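Local coordinates for protein type C neurotoxin (Clostridium botulinum, PDB 3PME) that probably docks a mosaic C/D botulinum neurotoxin on nerve-cell membranes, as its receptor-binding domain, with gangliosides and phosphatidylethanolamine as likely membrane ligands, at residues Asn221-Lys224 and Pro230-Phe233; Lys346-Gln351 and Cys355-Ser360; Ala279-Tyr284 and Asn289-Met294. All coordinates share one frame; numbering follows the deposited sequence.

How the contacts relate
The chain leaves helix 207-218 and soon makes contact 1, where 221-224 and 230-233 close a short loop ahead of strand 238-241. Contact 3 follows, closing the loop between strands 273-277 and 292-299. Contact 2 comes last, at the turn of the hairpin formed by strands 343-347 and 356-360. The three stand in series; none nests in or crosses another. In space they meet. Asn289 of contact 3 is bonded to Asn221 of contact 1 and, through its side chain, to Asn347 of contact 2. Ile223 also packs on Asn347. Together they tie the segment after the helix to the sheet of the C-terminal trefoil domain.

Contact 1. Residues Asn221-Lys224 and Pro230-Phe233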
ATOM      1  N   ASN A 221      -8.507   8.847  -4.925  1.00 21.50           N
ATOM      2  CA  ASN A 221      -8.404  10.226  -4.426  1.00 21.75           C
ATOM      3  C   ASN A 221      -7.293  10.419  -3.424  1.00 23.31           C
ATOM      4  O   ASN A 221      -6.887  11.555  -3.157  1.00 24.24           O
ATOM      5  CB  ASN A 221      -9.688  10.665  -3.732  1.00 22.63           C
ATOM      6  CG  ASN A 221     -10.815  10.907  -4.696  1.00 25.17           C
ATOM      7  OD1 ASN A 221     -10.604  10.977  -5.901  1.00 26.16           O
ATOM      8  ND2 ASN A 221     -12.023  11.044  -4.168  1.00 27.22           N
ATOM      9  N   VAL A 222      -6.842   9.321  -2.836  1.00 24.65           N
ATOM     10  CA  VAL A 222      -5.998   9.388  -1.651  1.00 21.04           C
ATOM     11  C   VAL A 222      -4.567   9.040  -2.020  1.00 19.84           C
ATOM     12  O   VAL A 222      -4.309   7.988  -2.600  1.00 19.57           O
ATOM     13  CB  VAL A 222      -6.511   8.423  -0.553  1.00 21.70           C
ATOM     14  CG1 VAL A 222      -5.627   8.497   0.682  1.00 25.32           C
ATOM     15  CG2 VAL A 222      -7.976   8.747  -0.191  1.00 22.18           C
ATOM     16  N   ILE A 223      -3.628   9.934  -1.716  1.00 20.02           N
ATOM     17  CA  ILE A 223      -2.230   9.605  -1.947  1.00 17.21           C
ATOM     18  C   ILE A 223      -1.846   8.539  -0.933  1.00 18.55           C
ATOM     19  O   ILE A 223      -2.355   8.542   0.184  1.00 18.53           O
ATOM     20  CB  ILE A 223      -1.310  10.831  -1.759  1.00 16.48           C
ATOM     21  CG1 ILE A 223      -1.813  12.018  -2.583  1.00 20.46           C
ATOM     22  CG2 ILE A 223       0.121  10.474  -2.127  1.00 18.90           C
ATOM     23  CD1 ILE A 223      -1.747  11.823  -4.089  1.00 20.68           C
ATOM     24  N   LYS A 224      -0.960   7.622  -1.315  1.00 17.73           N
ATOM     25  CA  LYS A 224      -0.583   6.541  -0.405  1.00 17.04           C
ATOM     26  C   LYS A 224       0.848   6.642   0.097  1.00 17.17           C
ATOM     27  O   LYS A 224       1.721   7.196  -0.572  1.00 18.15           O
ATOM     28  CB  LYS A 224      -0.744   5.185  -1.100  1.00 16.19           C
ATOM     29  CG  LYS A 224      -2.106   4.977  -1.728  1.00 19.21           C
ATOM     30  CD  LYS A 224      -3.233   5.159  -0.725  1.00 18.24           C
ATOM     31  CE  LYS A 224      -4.546   4.616  -1.313  1.00 21.93           C
ATOM     32  NZ  LYS A 224      -4.864   5.265  -2.628  1.00 21.40           N
ATOM     33  N   PRO A 230      -3.183   5.353   3.641  1.00 19.16           N
ATOM     34  CA  PRO A 230      -3.366   6.765   3.281  1.00 17.77           C
ATOM     35  C   PRO A 230      -2.219   7.628   3.795  1.00 18.81           C
ATOM     36  O   PRO A 230      -1.795   7.476   4.954  1.00 18.89           O
ATOM     37  CB  PRO A 230      -4.669   7.137   3.994  1.00 21.66           C
ATOM     38  CG  PRO A 230      -5.424   5.809   4.036  1.00 21.17           C
ATOM     39  CD  PRO A 230      -4.352   4.809   4.349  1.00 20.73           C
ATOM     40  N   LEU A 231      -1.736   8.514   2.931  1.00 17.63           N
ATOM     41  CA  LEU A 231      -0.731   9.510   3.303  1.00 17.65           C
ATOM     42  C   LEU A 231      -1.441  10.580   4.115  1.00 20.27           C
ATOM     43  O   LEU A 231      -2.587  10.927   3.816  1.00 20.92           O
ATOM     44  CB  LEU A 231      -0.104  10.101   2.035  1.00 17.54           C
ATOM     45  CG  LEU A 231       1.246  10.794   2.232  1.00 17.32           C
ATOM     46  CD1 LEU A 231       2.352   9.748   2.418  1.00 17.75           C
ATOM     47  CD2 LEU A 231       1.545  11.685   1.047  1.00 17.95           C
ATOM     48  N   LYS A 232      -0.780  11.081   5.157  1.00 17.34           N
ATOM     49  CA  LYS A 232      -1.403  12.051   6.053  1.00 19.56           C
ATOM     50  C   LYS A 232      -0.513  13.254   6.279  1.00 18.78           C
ATOM     51  O   LYS A 232       0.707  13.146   6.313  1.00 19.40           O
ATOM     52  CB  LYS A 232      -1.692  11.418   7.411  1.00 19.72           C
ATOM     53  CG  LYS A 232      -2.699  10.264   7.376  1.00 20.91           C
ATOM     54  CD  LYS A 232      -2.759   9.525   8.714  1.00 27.19           C
ATOM     55  CE  LYS A 232      -1.470   8.750   8.976  1.00 32.51           C
ATOM     56  NZ  LYS A 232      -1.556   7.894  10.204  1.00 38.00           N
ATOM     57  N   PHE A 233      -1.146  14.400   6.477  1.00 19.45           N
ATOM     58  CA  PHE A 233      -0.418  15.570   6.931  1.00 19.21           C
ATOM     59  C   PHE A 233       0.213  15.319   8.306  1.00 21.88           C
ATOM     60  O   PHE A 233      -0.291  14.511   9.082  1.00 21.21           O
ATOM     61  CB  PHE A 233      -1.352  16.772   6.958  1.00 20.11           C
ATOM     62  CG  PHE A 233      -1.786  17.210   5.598  1.00 19.25           C
ATOM     63  CD1 PHE A 233      -0.886  17.801   4.723  1.00 18.95           C
ATOM     64  CD2 PHE A 233      -3.088  17.012   5.180  1.00 22.17           C
ATOM     65  CE1 PHE A 233      -1.285  18.199   3.458  1.00 18.76           C
ATOM     66  CE2 PHE A 233      -3.500  17.398   3.913  1.00 22.57           C
ATOM     67  CZ  PHE A 233      -2.603  17.989   3.047  1.00 20.04           C
TER
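Pro230 opens the second segment by leaning on Val222. Its CB lies 3.7 Å from CG1 of Val222, and the two side chains cross at a slant. The valine branch that touches is the one anti to its backbone N (chi1 -180°). Pro230 CA also sits close to the carbonyl oxygen of Ile223. Opposite Lys224, Pro230 forms a single backbone bridge, with their CA atoms 4.6 Å apart.

Leu231 contributes the largest single share of the buried surface. Its backbone N donates to O of Ile223 at 2.8 Å. The bond is nearly straight at hydrogen (169°), although the donor is tilted 29° from the carbonyl plane. Leu231 CB rests against the same oxygen at 3.3 Å. The side chains of Ile223 and Leu231 run side by side and point the same way. CD2 of Leu231 meets CG2 of Ile223 at 3.7 Å, while CD1 turns to the carbonyl oxygen of Lys224 at 4.0 Å. Beyond them, Ile345 of strand 343-347 touches both side chains.

Lys232 and Phe233 lead the chain away from 221-224. The Phe233 side chain packs on Ile275 and Ser277 of strand 273-277.

Across the contact, the buried Lys224 folds its side chain back. NZ donates to O of Val222 at 2.8 Å, and also to the carbonyl oxygens of Ile218 and Leu219. Three carbonyl groups therefore satisfy this amine, and their dipoles would probably stabilise its positive charge.

Neither segment is a regular strand. Both Ile223 and Leu231 make further backbone bonds to Ile287. The arrangement is a short loop whose closing contact, with one isolated bridge, is buried. It lies where the chain leaves helix 207-218 and enters the C-terminal beta-trefoil domain of a clostridial neurotoxin.

Contact 2. Residues Lys346-Gln351 and Cys355-Ser360; sequences KNIVSQ and CSQIFS
Lys346 and Gln357 face each other as an antiparallel hydrogen-bonded pair, the firm part of this contact. Lys346 N donates to O of Gln357 at 2.9 Å, and Gln357 N returns a bond of 2.9 Å to O of Lys346. Next to this pair, CD1 of Ile348 presses on CB of Cys355 at 3.5 Å. The isoleucine reaches it with CG1 anti to its carbonyl carbon (chi1 -65°) and CD1 extended (chi2 165°). CG1 of Ile348 lies 3.8 Å from CG of Gln357, the two side chains crossing at about a right angle. Beyond Asn347 the backbones separate and water fills in. One water donates to OD1 of Asn347 and O of Cys355. A second accepts from Ile348 N and donates to O of Cys355 at 2.7 Å. Two more donate to OE1 of Gln357; one also reaches O of Asn347, the other N of Val349. The Gln357 amide is fixed at its other end, where NE2 donates to O of Leu396 and OG of Ser401. Asn347 ND2 likewise bonds to O of Arg220. CB of Lys346 approaches the edge of the Phe359 ring. Strand 356-360 lies between strands 343-347 and 366-373, and Ser356 and Ile358 also pack on strand 403-406.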
ATOM      1  N   LYS A 346       0.307  14.504  -6.756  1.00 19.23           N
ATOM      2  CA  LYS A 346      -0.670  13.793  -7.571  1.00 19.68           C
ATOM      3  C   LYS A 346      -0.356  12.316  -7.710  1.00 20.98           C
ATOM      4  O   LYS A 346       0.801  11.905  -7.748  1.00 21.70           O
ATOM      5  CB  LYS A 346      -0.769  14.431  -8.958  1.00 21.30           C
ATOM      6  CG  LYS A 346      -1.353  15.834  -8.939  1.00 26.00           C
ATOM      7  CD  LYS A 346      -1.633  16.351 -10.344  1.00 33.55           C
ATOM      8  CE  LYS A 346      -2.339  17.699 -10.299  1.00 38.82           C
ATOM      9  NZ  LYS A 346      -2.812  18.133 -11.651  1.00 43.38           N
ATOM     10  N   ASN A 347      -1.401  11.506  -7.789  1.00 24.09           N
ATOM     11  CA  ASN A 347      -1.205  10.118  -8.127  1.00 25.67           C
ATOM     12  C   ASN A 347      -0.835  10.027  -9.607  1.00 25.13           C
ATOM     13  O   ASN A 347      -1.147  10.921 -10.405  1.00 27.73           O
ATOM     14  CB  ASN A 347      -2.449   9.291  -7.777  1.00 29.14           C
ATOM     15  CG  ASN A 347      -2.517   8.936  -6.291  1.00 26.18           C
ATOM     16  OD1 ASN A 347      -1.486   8.797  -5.619  1.00 28.28           O
ATOM     17  ND2 ASN A 347      -3.731   8.778  -5.774  1.00 28.73           N
ATOM     18  N   ILE A 348      -0.124   8.968  -9.957  1.00 29.69           N
ATOM     19  CA  ILE A 348       0.386   8.798 -11.308  1.00 30.45           C
ATOM     20  C   ILE A 348      -0.730   8.329 -12.225  1.00 37.21           C
ATOM     21  O   ILE A 348      -1.313   7.271 -12.006  1.00 38.58           O
ATOM     22  CB  ILE A 348       1.576   7.829 -11.306  1.00 29.49           C
ATOM     23  CG1 ILE A 348       2.730   8.473 -10.520  1.00 29.67           C
ATOM     24  CG2 ILE A 348       2.001   7.486 -12.726  1.00 34.11           C
ATOM     25  CD1 ILE A 348       3.820   7.518 -10.145  1.00 33.89           C
ATOM     26  N   VAL A 349      -1.037   9.141 -13.238  1.00 39.51           N
ATOM     27  CA  VAL A 349      -2.190   8.883 -14.099  1.00 42.27           C
ATOM     28  C   VAL A 349      -2.208   7.425 -14.562  1.00 44.18           C
ATOM     29  O   VAL A 349      -1.299   6.967 -15.257  1.00 44.09           O
ATOM     30  CB  VAL A 349      -2.264   9.869 -15.297  1.00 42.81           C
ATOM     31  CG1 VAL A 349      -1.086   9.680 -16.246  1.00 44.44           C
ATOM     32  CG2 VAL A 349      -3.590   9.716 -16.036  1.00 48.34           C
ATOM     33  N   SER A 350      -3.243   6.703 -14.141  1.00 49.58           N
ATOM     34  CA  SER A 350      -3.356   5.263 -14.370  1.00 48.31           C
ATOM     35  C   SER A 350      -2.456   4.479 -13.415  1.00 51.32           C
ATOM     36  O   SER A 350      -2.880   4.089 -12.326  1.00 52.80           O
ATOM     37  CB  SER A 350      -3.045   4.900 -15.827  1.00 50.20           C
ATOM     38  OG  SER A 350      -3.907   5.582 -16.725  1.00 50.07           O
ATOM     39  N   GLN A 351      -1.210   4.266 -13.826  1.00 52.53           N
ATOM     40  CA  GLN A 351      -0.267   3.458 -13.060  1.00 50.68           C
ATOM     41  C   GLN A 351      -0.395   3.662 -11.552  1.00 51.93           C
ATOM     42  O   GLN A 351      -0.977   2.830 -10.849  1.00 53.34           O
ATOM     43  CB  GLN A 351       1.163   3.744 -13.514  1.00 50.35           C
ATOM     44  CG  GLN A 351       2.217   2.995 -12.723  1.00 54.17           C
ATOM     45  CD  GLN A 351       3.597   3.127 -13.328  1.00 51.87           C
ATOM     46  OE1 GLN A 351       3.821   3.946 -14.223  1.00 55.23           O
ATOM     47  NE2 GLN A 351       4.535   2.315 -12.847  1.00 52.71           N
ATOM     48  N   CYS A 355       3.105   5.277  -5.485  1.00 23.17           N
ATOM     49  CA  CYS A 355       4.055   6.331  -5.840  1.00 22.42           C
ATOM     50  C   CYS A 355       3.234   7.572  -6.126  1.00 22.05           C
ATOM     51  O   CYS A 355       2.044   7.473  -6.443  1.00 22.45           O
ATOM     52  CB  CYS A 355       4.792   5.968  -7.136  1.00 30.27           C
ATOM     53  SG  CYS A 355       5.925   4.586  -7.028  1.00 32.41           S
ATOM     54  N   SER A 356       3.863   8.738  -6.045  1.00 19.42           N
ATOM     55  CA  SER A 356       3.222   9.965  -6.488  1.00 20.00           C
ATOM     56  C   SER A 356       4.214  10.858  -7.234  1.00 16.35           C
ATOM     57  O   SER A 356       5.428  10.647  -7.180  1.00 18.39           O
ATOM     58  CB  SER A 356       2.599  10.718  -5.303  1.00 22.13           C
ATOM     59  OG  SER A 356       3.542  10.867  -4.254  1.00 26.58           O
ATOM     60  N   GLN A 357       3.676  11.824  -7.965  1.00 17.04           N
ATOM     61  CA  GLN A 357       4.493  12.879  -8.573  1.00 18.28           C
ATOM     62  C   GLN A 357       4.245  14.213  -7.878  1.00 17.98           C
ATOM     63  O   GLN A 357       3.164  14.458  -7.343  1.00 18.74           O
ATOM     64  CB  GLN A 357       4.218  12.959 -10.077  1.00 19.32           C
ATOM     65  CG  GLN A 357       4.707  11.712 -10.805  1.00 21.42           C
ATOM     66  CD  GLN A 357       4.219  11.601 -12.239  1.00 23.73           C
ATOM     67  OE1 GLN A 357       3.053  11.858 -12.542  1.00 22.94           O
ATOM     68  NE2 GLN A 357       5.120  11.189 -13.129  1.00 22.35           N
ATOM     69  N   ILE A 358       5.256  15.066  -7.879  1.00 16.95           N
ATOM     70  CA  ILE A 358       5.198  16.314  -7.130  1.00 17.96           C
ATOM     71  C   ILE A 358       5.549  17.433  -8.091  1.00 19.36           C
ATOM     72  O   ILE A 358       6.531  17.338  -8.833  1.00 18.73           O
ATOM     73  CB  ILE A 358       6.185  16.298  -5.957  1.00 17.68           C
ATOM     74  CG1 ILE A 358       5.844  15.163  -4.986  1.00 19.93           C
ATOM     75  CG2 ILE A 358       6.159  17.638  -5.224  1.00 17.93           C
ATOM     76  CD1 ILE A 358       6.976  14.814  -4.048  1.00 20.49           C
ATOM     77  N   PHE A 359       4.719  18.472  -8.093  1.00 19.49           N
ATOM     78  CA  PHE A 359       4.833  19.557  -9.058  1.00 18.26           C
ATOM     79  C   PHE A 359       4.881  20.885  -8.355  1.00 20.24           C
ATOM     80  O   PHE A 359       4.446  21.011  -7.214  1.00 21.34           O
ATOM     81  CB  PHE A 359       3.624  19.554  -9.998  1.00 18.77           C
ATOM     82  CG  PHE A 359       3.455  18.271 -10.749  1.00 19.11           C
ATOM     83  CD1 PHE A 359       4.106  18.070 -11.956  1.00 22.58           C
ATOM     84  CD2 PHE A 359       2.669  17.252 -10.237  1.00 20.34           C
ATOM     85  CE1 PHE A 359       3.959  16.877 -12.658  1.00 22.18           C
ATOM     86  CE2 PHE A 359       2.529  16.051 -10.926  1.00 20.50           C
ATOM     87  CZ  PHE A 359       3.178  15.866 -12.134  1.00 22.48           C
ATOM     88  N   SER A 360       5.414  21.878  -9.051  1.00 18.47           N
ATOM     89  CA  SER A 360       5.336  23.259  -8.591  1.00 18.02           C
ATOM     90  C   SER A 360       4.885  24.131  -9.751  1.00 20.04           C
ATOM     91  O   SER A 360       5.268  23.894 -10.901  1.00 20.59           O
ATOM     92  CB  SER A 360       6.701  23.733  -8.095  1.00 20.12           C
ATOM     93  OG  SER A 360       6.718  25.143  -7.954  1.00 23.94           O
TER
HETATM   94  O   HOH W   1      -0.143   7.092  -4.050  1.00 24.94           O
HETATM   95  O   HOH W   2       0.611  12.902 -11.664  1.00 28.42           O
HETATM   96  O   HOH W   3      -0.009   6.880  -8.056  1.00 30.17           O
HETATM   97  O   HOH W   4       1.278  11.080 -14.561  1.00 30.75           O

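Contact 3. Residues Ala279-Tyr284 and Asn289-Met294; sequences ANKNPY and NGDDIM
This is a surface salt bridge between Lys281, in the loop after strand 273-277, and Asp291, in the segment that leads into the sheet at strand 292-299. NZ of Lys281 donates to OD2 of Asp291 at 2.7 Å. It meets that oxygen on the syn side, 17° out of the carboxylate plane. The two side chains cross at about a right angle. A bend in the lysine at chi3 (95°) turns its end toward the carboxylate, with CD 3.7 Å from OD2 of Asp291. NZ of Lys281 lies farther, 3.5 Å, from OD1 of Asp291. One water links these two atoms instead, accepting from NZ of Lys281 at 2.8 Å and donating to OD1 of Asp291 at 3.0 Å. Little else joins the segments here. Backbone bonds between Asp292 and Ala278 hold the nearby strand edges together, and the lysine side chain also packs on Phe233 and Leu288. Asp291 OD2 has a second donor in the backbone N of Leu288. Both carboxylate oxygens thus have donors, which limits rotation of the group. The ammonium and the amide would probably stabilise the ionised aspartate, although water at this partly exposed site should weaken the attraction between the charges.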
ATOM      1  N   ALA A 279      -3.531  24.694   2.330  1.00 25.44           N
ATOM      2  CA  ALA A 279      -4.935  25.082   2.255  1.00 30.05           C
ATOM      3  C   ALA A 279      -5.628  24.927   3.604  1.00 33.27           C
ATOM      4  O   ALA A 279      -6.857  24.879   3.683  1.00 41.35           O
ATOM      5  CB  ALA A 279      -5.654  24.260   1.179  1.00 33.27           C
ATOM      6  N   ASN A 280      -4.827  24.818   4.657  1.00 34.81           N
ATOM      7  CA  ASN A 280      -5.316  24.792   6.032  1.00 39.26           C
ATOM      8  C   ASN A 280      -6.095  23.545   6.471  1.00 40.76           C
ATOM      9  O   ASN A 280      -6.919  23.616   7.384  1.00 39.50           O
ATOM     10  CB  ASN A 280      -6.133  26.054   6.326  1.00 45.51           C
ATOM     11  CG  ASN A 280      -6.269  26.317   7.806  1.00 49.07           C
ATOM     12  OD1 ASN A 280      -7.266  26.877   8.262  1.00 56.29           O
ATOM     13  ND2 ASN A 280      -5.264  25.903   8.573  1.00 47.53           N
ATOM     14  N   LYS A 281      -5.831  22.402   5.848  1.00 33.93           N
ATOM     15  CA  LYS A 281      -6.479  21.161   6.275  1.00 34.03           C
ATOM     16  C   LYS A 281      -6.010  20.751   7.676  1.00 33.90           C
ATOM     17  O   LYS A 281      -4.936  21.159   8.113  1.00 39.02           O
ATOM     18  CB  LYS A 281      -6.225  20.046   5.250  1.00 30.41           C
ATOM     19  CG  LYS A 281      -6.715  20.399   3.853  1.00 28.65           C
ATOM     20  CD  LYS A 281      -6.389  19.310   2.828  1.00 31.96           C
ATOM     21  CE  LYS A 281      -7.561  18.363   2.635  1.00 33.44           C
ATOM     22  NZ  LYS A 281      -7.319  17.339   1.567  1.00 29.45           N
ATOM     23  N   ASN A 282      -6.808  19.941   8.371  1.00 38.64           N
ATOM     24  CA  ASN A 282      -6.509  19.550   9.755  1.00 35.82           C
ATOM     25  C   ASN A 282      -5.266  18.686   9.922  1.00 34.88           C
ATOM     26  O   ASN A 282      -4.914  17.914   9.028  1.00 32.87           O
ATOM     27  CB  ASN A 282      -7.693  18.806  10.370  1.00 40.87           C
ATOM     28  CG  ASN A 282      -8.961  19.618  10.358  1.00 48.94           C
ATOM     29  OD1 ASN A 282     -10.015  19.134   9.942  1.00 52.05           O
ATOM     30  ND2 ASN A 282      -8.870  20.867  10.809  1.00 48.92           N
ATOM     31  N   PRO A 283      -4.605  18.799  11.084  1.00 36.59           N
ATOM     32  CA  PRO A 283      -3.469  17.925  11.383  1.00 31.81           C
ATOM     33  C   PRO A 283      -3.839  16.458  11.194  1.00 28.34           C
ATOM     34  O   PRO A 283      -4.905  16.017  11.624  1.00 29.08           O
ATOM     35  CB  PRO A 283      -3.195  18.213  12.855  1.00 35.32           C
ATOM     36  CG  PRO A 283      -3.566  19.665  12.999  1.00 38.60           C
ATOM     37  CD  PRO A 283      -4.781  19.845  12.110  1.00 36.03           C
ATOM     38  N   TYR A 284      -2.949  15.723  10.538  1.00 26.48           N
ATOM     39  CA  TYR A 284      -3.115  14.292  10.318  1.00 24.88           C
ATOM     40  C   TYR A 284      -4.287  13.897   9.412  1.00 24.66           C
ATOM     41  O   TYR A 284      -4.632  12.726   9.341  1.00 25.36           O
ATOM     42  CB  TYR A 284      -3.147  13.529  11.644  1.00 27.42           C
ATOM     43  CG  TYR A 284      -1.911  13.766  12.494  1.00 28.68           C
ATOM     44  CD1 TYR A 284      -1.889  14.774  13.438  1.00 26.04           C
ATOM     45  CD2 TYR A 284      -0.773  12.978  12.347  1.00 26.50           C
ATOM     46  CE1 TYR A 284      -0.768  15.006  14.221  1.00 25.29           C
ATOM     47  CE2 TYR A 284       0.351  13.196  13.128  1.00 29.31           C
ATOM     48  CZ  TYR A 284       0.343  14.213  14.061  1.00 27.70           C
ATOM     49  OH  TYR A 284       1.449  14.446  14.852  1.00 30.82           O
ATOM     50  N   ASN A 289      -5.172  13.600  -3.878  1.00 20.75           N
ATOM     51  CA  ASN A 289      -4.742  13.931  -5.213  1.00 19.47           C
ATOM     52  C   ASN A 289      -4.996  15.400  -5.576  1.00 25.20           C
ATOM     53  O   ASN A 289      -6.136  15.878  -5.527  1.00 24.98           O
ATOM     54  CB  ASN A 289      -5.472  12.980  -6.172  1.00 21.65           C
ATOM     55  CG  ASN A 289      -5.078  13.183  -7.604  1.00 28.07           C
ATOM     56  OD1 ASN A 289      -3.895  13.204  -7.944  1.00 29.12           O
ATOM     57  ND2 ASN A 289      -6.077  13.336  -8.471  1.00 33.17           N
ATOM     58  N   GLY A 290      -3.927  16.115  -5.926  1.00 21.42           N
ATOM     59  CA  GLY A 290      -4.009  17.521  -6.277  1.00 22.28           C
ATOM     60  C   GLY A 290      -3.848  18.524  -5.135  1.00 21.59           C
ATOM     61  O   GLY A 290      -3.857  19.734  -5.368  1.00 25.02           O
ATOM     62  N   ASP A 291      -3.718  18.040  -3.907  1.00 20.45           N
ATOM     63  CA  ASP A 291      -3.572  18.949  -2.764  1.00 20.91           C
ATOM     64  C   ASP A 291      -2.305  19.794  -2.892  1.00 20.01           C
ATOM     65  O   ASP A 291      -1.272  19.306  -3.370  1.00 20.43           O
ATOM     66  CB  ASP A 291      -3.531  18.172  -1.440  1.00 19.24           C
ATOM     67  CG  ASP A 291      -4.912  17.869  -0.875  1.00 19.62           C
ATOM     68  OD1 ASP A 291      -5.912  18.381  -1.427  1.00 25.25           O
ATOM     69  OD2 ASP A 291      -4.989  17.135   0.138  1.00 22.50           O
ATOM     70  N   ASP A 292      -2.392  21.055  -2.453  1.00 20.44           N
ATOM     71  CA  ASP A 292      -1.237  21.950  -2.365  1.00 20.27           C
ATOM     72  C   ASP A 292      -0.598  21.761  -0.993  1.00 18.77           C
ATOM     73  O   ASP A 292      -1.266  21.877   0.037  1.00 19.83           O
ATOM     74  CB  ASP A 292      -1.661  23.419  -2.505  1.00 23.08           C
ATOM     75  CG  ASP A 292      -1.723  23.890  -3.957  1.00 32.74           C
ATOM     76  OD1 ASP A 292      -1.588  23.062  -4.883  1.00 32.17           O
ATOM     77  OD2 ASP A 292      -1.892  25.107  -4.175  1.00 37.91           O
ATOM     78  N   ILE A 293       0.704  21.504  -0.987  1.00 18.76           N
ATOM     79  CA  ILE A 293       1.394  21.074   0.219  1.00 18.29           C
ATOM     80  C   ILE A 293       2.741  21.778   0.368  1.00 17.90           C
ATOM     81  O   ILE A 293       3.254  22.369  -0.586  1.00 18.53           O
ATOM     82  CB  ILE A 293       1.637  19.555   0.195  1.00 17.54           C
ATOM     83  CG1 ILE A 293       2.593  19.193  -0.942  1.00 20.13           C
ATOM     84  CG2 ILE A 293       0.326  18.833   0.014  1.00 19.00           C
ATOM     85  CD1 ILE A 293       3.015  17.719  -0.949  1.00 20.82           C
ATOM     86  N   MET A 294       3.282  21.732   1.582  1.00 18.30           N
ATOM     87  CA  MET A 294       4.644  22.168   1.841  1.00 16.79           C
ATOM     88  C   MET A 294       5.354  21.033   2.566  1.00 18.93           C
ATOM     89  O   MET A 294       4.712  20.212   3.207  1.00 18.66           O
ATOM     90  CB  MET A 294       4.637  23.435   2.698  1.00 18.77           C
ATOM     91  CG  MET A 294       3.979  24.594   1.977  1.00 19.13           C
ATOM     92  SD  MET A 294       3.581  25.970   3.055  1.00 26.97           S
ATOM     93  CE  MET A 294       2.303  25.252   4.095  1.00 28.70           C
TER
HETATM   94  O   HOH W   5      -8.767  18.618  -0.404  1.00 39.14           O